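Local coordinates for protein aminotransferase (Neisseria meningitidis Z2491, PDB 3JTX) that probably transfers amino groups between amino acids and 2-oxo acids, using pyridoxal phosphate carried as a Schiff base on a lysine, at residues F327-F341 against N367-A379. Residues are numbered along the deposited sequence; the frame is centred on the assembly and turned at random.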
loop_
_atom_site.group_PDB
_atom_site.type_symbol
_atom_site.label_atom_id
_atom_site.label_comp_id
_atom_site.label_asym_id
_atom_site.label_seq_id
_atom_site.Cartn_x
_atom_site.Cartn_y
_atom_site.Cartn_z
ATOM N N PHE A 327 -21.254 12.824 7.994
ATOM C CA PHE A 327 -22.181 12.145 8.899
ATOM C C PHE A 327 -21.901 12.391 10.384
ATOM O O PHE A 327 -22.382 11.640 11.247
ATOM C CB PHE A 327 -22.348 10.635 8.552
ATOM C CG PHE A 327 -21.070 9.820 8.482
ATOM C CD1 PHE A 327 -20.192 9.734 9.556
ATOM C CD2 PHE A 327 -20.799 9.049 7.350
ATOM C CE1 PHE A 327 -19.063 8.931 9.490
ATOM C CE2 PHE A 327 -19.663 8.257 7.274
ATOM C CZ PHE A 327 -18.795 8.194 8.349
ATOM N N TYR A 328 -21.185 13.470 10.694
ATOM C CA TYR A 328 -20.898 13.833 12.086
ATOM C C TYR A 328 -21.738 14.998 12.561
ATOM O O TYR A 328 -22.067 15.904 11.774
ATOM C CB TYR A 328 -19.424 14.201 12.260
ATOM C CG TYR A 328 -18.506 13.094 11.856
ATOM C CD1 TYR A 328 -18.409 11.923 12.618
ATOM C CD2 TYR A 328 -17.736 13.203 10.716
ATOM C CE1 TYR A 328 -17.552 10.889 12.235
ATOM C CE2 TYR A 328 -16.881 12.180 10.322
ATOM C CZ TYR A 328 -16.782 11.035 11.079
ATOM O OH TYR A 328 -15.944 10.019 10.638
ATOM N N ILE A 329 -22.104 14.950 13.841
ATOM C CA ILE A 329 -22.568 16.110 14.575
ATOM C C ILE A 329 -21.435 16.449 15.573
ATOM O O ILE A 329 -21.027 15.607 16.377
ATOM C CB ILE A 329 -23.863 15.825 15.342
ATOM C CG1 ILE A 329 -25.008 15.485 14.373
ATOM C CG2 ILE A 329 -24.249 17.023 16.189
ATOM C CD1 ILE A 329 -26.309 15.153 15.078
ATOM N N TRP A 330 -20.916 17.670 15.482
ATOM C CA TRP A 330 -19.890 18.176 16.403
ATOM C C TRP A 330 -20.646 18.950 17.474
ATOM O O TRP A 330 -20.890 20.155 17.348
ATOM C CB TRP A 330 -18.900 19.030 15.588
ATOM C CG TRP A 330 -17.648 19.594 16.235
ATOM C CD1 TRP A 330 -17.225 20.911 16.172
ATOM C CD2 TRP A 330 -16.613 18.883 16.922
ATOM N NE1 TRP A 330 -16.016 21.052 16.795
ATOM C CE2 TRP A 330 -15.621 19.829 17.277
ATOM C CE3 TRP A 330 -16.433 17.542 17.289
ATOM C CZ2 TRP A 330 -14.469 19.476 17.994
ATOM C CZ3 TRP A 330 -15.289 17.194 18.017
ATOM C CH2 TRP A 330 -14.315 18.148 18.340
ATOM N N LEU A 331 -21.033 18.245 18.532
ATOM C CA LEU A 331 -21.978 18.765 19.504
ATOM C C LEU A 331 -21.301 19.575 20.617
ATOM O O LEU A 331 -20.447 19.066 21.355
ATOM C CB LEU A 331 -22.791 17.614 20.109
ATOM C CG LEU A 331 -23.899 18.054 21.073
ATOM C CD1 LEU A 331 -25.001 18.804 20.304
ATOM C CD2 LEU A 331 -24.480 16.872 21.852
ATOM N N LYS A 332 -21.698 20.838 20.736
ATOM C CA LYS A 332 -21.223 21.703 21.809
ATOM C C LYS A 332 -21.807 21.239 23.144
ATOM O O LYS A 332 -23.025 21.156 23.309
ATOM C CB LYS A 332 -21.602 23.167 21.527
ATOM C CG LYS A 332 -20.977 24.187 22.493
ATOM C CD LYS A 332 -21.416 25.630 22.153
ATOM C CE LYS A 332 -21.307 26.568 23.359
ATOM N NZ LYS A 332 -21.695 27.988 23.041
ATOM N N VAL A 333 -20.912 20.930 24.082
ATOM C CA VAL A 333 -21.270 20.476 25.409
ATOM C C VAL A 333 -21.615 21.698 26.281
ATOM O O VAL A 333 -20.769 22.579 26.472
ATOM C CB VAL A 333 -20.102 19.691 26.053
ATOM C CG1 VAL A 333 -20.421 19.335 27.515
ATOM C CG2 VAL A 333 -19.793 18.442 25.210
ATOM N N PRO A 334 -22.844 21.746 26.819
ATOM C CA PRO A 334 -23.297 22.907 27.599
ATOM C C PRO A 334 -22.309 23.442 28.654
ATOM O O PRO A 334 -22.030 24.647 28.659
ATOM C CB PRO A 334 -24.588 22.408 28.230
ATOM C CG PRO A 334 -25.151 21.472 27.179
ATOM C CD PRO A 334 -23.940 20.780 26.598
ATOM N N ASP A 335 -21.764 22.577 29.509
ATOM C CA ASP A 335 -20.843 23.040 30.560
ATOM C C ASP A 335 -19.375 22.982 30.164
ATOM O O ASP A 335 -18.507 23.233 30.993
ATOM C CB ASP A 335 -21.094 22.318 31.897
ATOM C CG ASP A 335 -20.611 20.854 31.920
ATOM O OD1 ASP A 335 -19.920 20.361 30.993
ATOM O OD2 ASP A 335 -20.929 20.190 32.919
ATOM N N GLY A 336 -19.103 22.655 28.899
ATOM C CA GLY A 336 -17.740 22.628 28.380
ATOM C C GLY A 336 -16.919 21.373 28.664
ATOM O O GLY A 336 -15.810 21.258 28.157
ATOM N N ASP A 337 -17.438 20.440 29.466
ATOM C CA ASP A 337 -16.663 19.271 29.881
ATOM C C ASP A 337 -17.057 18.049 29.036
ATOM O O ASP A 337 -17.951 17.284 29.395
ATOM C CB ASP A 337 -16.838 19.004 31.377
ATOM C CG ASP A 337 -15.880 17.953 31.911
ATOM O OD1 ASP A 337 -15.263 17.216 31.111
ATOM O OD2 ASP A 337 -15.749 17.856 33.141
ATOM N N ASP A 338 -16.364 17.874 27.919
ATOM C CA ASP A 338 -16.663 16.802 26.982
ATOM C C ASP A 338 -16.334 15.410 27.539
ATOM O O ASP A 338 -16.971 14.422 27.156
ATOM C CB ASP A 338 -15.975 17.036 25.633
ATOM C CG ASP A 338 -14.494 17.348 25.768
ATOM O OD1 ASP A 338 -14.160 18.420 26.343
ATOM O OD2 ASP A 338 -13.661 16.520 25.326
ATOM N N LEU A 339 -15.363 15.336 28.450
ATOM C CA LEU A 339 -15.012 14.080 29.103
ATOM C C LEU A 339 -16.152 13.627 30.026
ATOM O O LEU A 339 -16.585 12.477 29.963
ATOM C CB LEU A 339 -13.732 14.256 29.924
ATOM C CG LEU A 339 -13.108 12.993 30.500
ATOM C CD1 LEU A 339 -12.889 11.944 29.373
ATOM C CD2 LEU A 339 -11.791 13.365 31.198
ATOM N N ALA A 340 -16.641 14.546 30.857
ATOM C CA ALA A 340 -17.734 14.253 31.784
ATOM C C ALA A 340 -19.021 13.933 31.011
ATOM O O ALA A 340 -19.785 13.083 31.438
ATOM C CB ALA A 340 -17.957 15.409 32.757
ATOM N N PHE A 341 -19.224 14.595 29.868
ATOM C CA PHE A 341 -20.365 14.319 28.976
ATOM C C PHE A 341 -20.356 12.864 28.459
ATOM O O PHE A 341 -21.338 12.137 28.589
ATOM C CB PHE A 341 -20.338 15.301 27.804
ATOM C CG PHE A 341 -21.636 15.413 27.064
ATOM C CD1 PHE A 341 -22.650 16.231 27.541
ATOM C CD2 PHE A 341 -21.827 14.743 25.870
ATOM C CE1 PHE A 341 -23.863 16.337 26.852
ATOM C CE2 PHE A 341 -23.023 14.855 25.166
ATOM C CZ PHE A 341 -24.042 15.650 25.659
ATOM N N ASN A 367 -7.006 23.899 23.426
ATOM C CA ASN A 367 -7.362 22.683 22.667
ATOM C C ASN A 367 -8.739 22.896 22.041
ATOM O O ASN A 367 -9.739 22.962 22.768
ATOM C CB ASN A 367 -7.349 21.442 23.591
ATOM C CG ASN A 367 -7.774 20.152 22.883
ATOM O OD1 ASN A 367 -8.749 20.131 22.136
ATOM N ND2 ASN A 367 -7.039 19.068 23.122
ATOM N N PRO A 368 -8.797 23.025 20.693
ATOM C CA PRO A 368 -10.059 23.363 20.043
ATOM C C PRO A 368 -11.039 22.170 19.918
ATOM O O PRO A 368 -12.114 22.327 19.340
ATOM C CB PRO A 368 -9.609 23.857 18.666
ATOM C CG PRO A 368 -8.384 23.062 18.387
ATOM C CD PRO A 368 -7.700 22.903 19.713
ATOM N N GLY A 369 -10.637 20.995 20.415
ATOM C CA GLY A 369 -11.536 19.864 20.610
ATOM C C GLY A 369 -12.280 19.883 21.935
ATOM O O GLY A 369 -13.361 19.316 22.052
ATOM N N GLU A 370 -11.723 20.550 22.941
ATOM C CA GLU A 370 -12.374 20.607 24.254
ATOM C C GLU A 370 -13.724 21.298 24.159
ATOM O O GLU A 370 -13.878 22.286 23.439
ATOM C CB GLU A 370 -11.530 21.368 25.264
ATOM C CG GLU A 370 -10.370 20.602 25.828
ATOM C CD GLU A 370 -9.655 21.359 26.952
ATOM O OE1 GLU A 370 -10.202 22.372 27.437
ATOM O OE2 GLU A 370 -8.545 20.929 27.335
ATOM N N GLY A 371 -14.711 20.773 24.884
ATOM C CA GLY A 371 -16.035 21.388 24.905
ATOM C C GLY A 371 -16.975 20.889 23.824
ATOM O O GLY A 371 -18.103 21.378 23.717
ATOM N N TYR A 372 -16.520 19.908 23.040
ATOM C CA TYR A 372 -17.312 19.273 21.983
ATOM C C TYR A 372 -17.192 17.772 22.078
ATOM O O TYR A 372 -16.191 17.282 22.561
ATOM C CB TYR A 372 -16.795 19.689 20.602
ATOM C CG TYR A 372 -17.102 21.124 20.281
ATOM C CD1 TYR A 372 -18.282 21.473 19.634
ATOM C CD2 TYR A 372 -16.224 22.137 20.644
ATOM C CE1 TYR A 372 -18.581 22.799 19.355
ATOM C CE2 TYR A 372 -16.515 23.476 20.358
ATOM C CZ TYR A 372 -17.698 23.794 19.725
ATOM O OH TYR A 372 -18.001 25.114 19.451
ATOM N N VAL A 373 -18.225 17.057 21.620
ATOM C CA VAL A 373 -18.120 15.629 21.362
ATOM C C VAL A 373 -18.473 15.357 19.910
ATOM O O VAL A 373 -19.362 16.006 19.335
ATOM C CB VAL A 373 -19.017 14.764 22.308
ATOM C CG1 VAL A 373 -18.564 14.899 23.743
ATOM C CG2 VAL A 373 -20.536 15.117 22.170
ATOM N N ARG A 374 -17.763 14.416 19.302
ATOM C CA ARG A 374 -18.132 13.950 17.986
ATOM C C ARG A 374 -19.151 12.807 18.095
ATOM O O ARG A 374 -18.935 11.825 18.797
ATOM C CB ARG A 374 -16.910 13.510 17.174
ATOM C CG ARG A 374 -17.223 13.356 15.704
ATOM C CD ARG A 374 -16.113 12.712 14.963
ATOM N NE ARG A 374 -15.890 11.334 15.348
ATOM C CZ ARG A 374 -14.880 10.588 14.904
ATOM N NH1 ARG A 374 -14.006 11.084 14.040
ATOM N NH2 ARG A 374 -14.753 9.329 15.300
ATOM N N ILE A 375 -20.271 12.963 17.390
ATOM C CA ILE A 375 -21.303 11.933 17.261
ATOM C C ILE A 375 -21.407 11.567 15.783
ATOM O O ILE A 375 -21.577 12.458 14.946
ATOM C CB ILE A 375 -22.684 12.484 17.737
ATOM C CG1 ILE A 375 -22.645 12.839 19.216
ATOM C CG2 ILE A 375 -23.788 11.493 17.500
ATOM C CD1 ILE A 375 -23.818 13.748 19.687
ATOM N N ALA A 376 -21.271 10.280 15.463
ATOM C CA ALA A 376 -21.409 9.771 14.097
ATOM C C ALA A 376 -22.781 9.140 13.946
ATOM O O ALA A 376 -23.141 8.281 14.740
ATOM C CB ALA A 376 -20.298 8.727 13.788
ATOM N N LEU A 377 -23.541 9.558 12.937
ATOM C CA LEU A 377 -24.859 8.988 12.667
ATOM C C LEU A 377 -24.752 7.853 11.637
ATOM O O LEU A 377 -25.288 7.932 10.524
ATOM C CB LEU A 377 -25.829 10.082 12.199
ATOM C CG LEU A 377 -26.115 11.224 13.202
ATOM C CD1 LEU A 377 -27.237 12.132 12.693
ATOM C CD2 LEU A 377 -26.440 10.717 14.601
ATOM N N VAL A 378 -24.075 6.782 12.033
ATOM C CA VAL A 378 -23.841 5.634 11.148
ATOM C C VAL A 378 -24.760 4.442 11.436
ATOM O O VAL A 378 -25.062 3.667 10.532
ATOM C CB VAL A 378 -22.349 5.208 11.155
ATOM C CG1 VAL A 378 -21.487 6.339 10.560
ATOM C CG2 VAL A 378 -21.861 4.847 12.550
ATOM N N ALA A 379 -25.198 4.305 12.686
ATOM C CA ALA A 379 -26.209 3.324 13.060
ATOM C C ALA A 379 -27.540 3.661 12.381
ATOM O O ALA A 379 -27.691 4.743 11.798
ATOM C CB ALA A 379 -26.366 3.302 14.564
HETATM O O HOH W 1 -13.598 23.165 17.141
HETATM O O HOH W 2 -18.235 23.738 24.813
#
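Trp330 and Tyr372 lie flat against each other on one face of the antiparallel pair formed by strands 328-332 and 372-376. The phenol ring overlaps the pyrrole half of the indole in an offset stack, centroids 4.2 Å apart and planes at 6°, while Tyr372 CB sits over the benzene half. Trp330 CG, anti to its own backbone N (chi1 -174°), swings the indole diagonally across the strand gap to reach this neighbour. At the indole edge a water accepts from Trp330 NE1 and donates to Pro368 O.

Further along that face, the bend of Arg374 at chi3 lays its guanidinium almost parallel to the Tyr328 ring, planes 17° apart. Arg374 CD touches Tyr328 CD1 at 3.4 Å, and Tyr328 CE1 lies against one guanidinium face. Asn179 and His36 hold the guanidinium nitrogens, and NH2 also forms a salt bridge with the sulfonate of a MES molecule, probably from the crystallisation liquor; Tyr328 OH bonds to Tyr210.

The opposite face is aliphatic: Leu331 CD2 meets Ile375 CD1, and Ile329, which also packs on helix 294-314, reaches Leu377. Beyond the strands, Asp338 OD1 receives a nearly straight bond from Gly371 N, 2.8 Å long and from above the carboxylate plane, and salt-bridges Arg357, tying the start of helix 338-349 to the turn before strand 372-376.

Ile329 pairs with Ile375, and Leu331 with Val373, each through two N-H...O bonds, which sets the aromatic and arginine face against the aliphatic one. Ring and neighbouring bonds restrict the rotation of Arg374, and its salt bridge to a sulfonate is consistent with Arg374 being the arginine that binds the substrate carboxylate, as in class I aminotransferases.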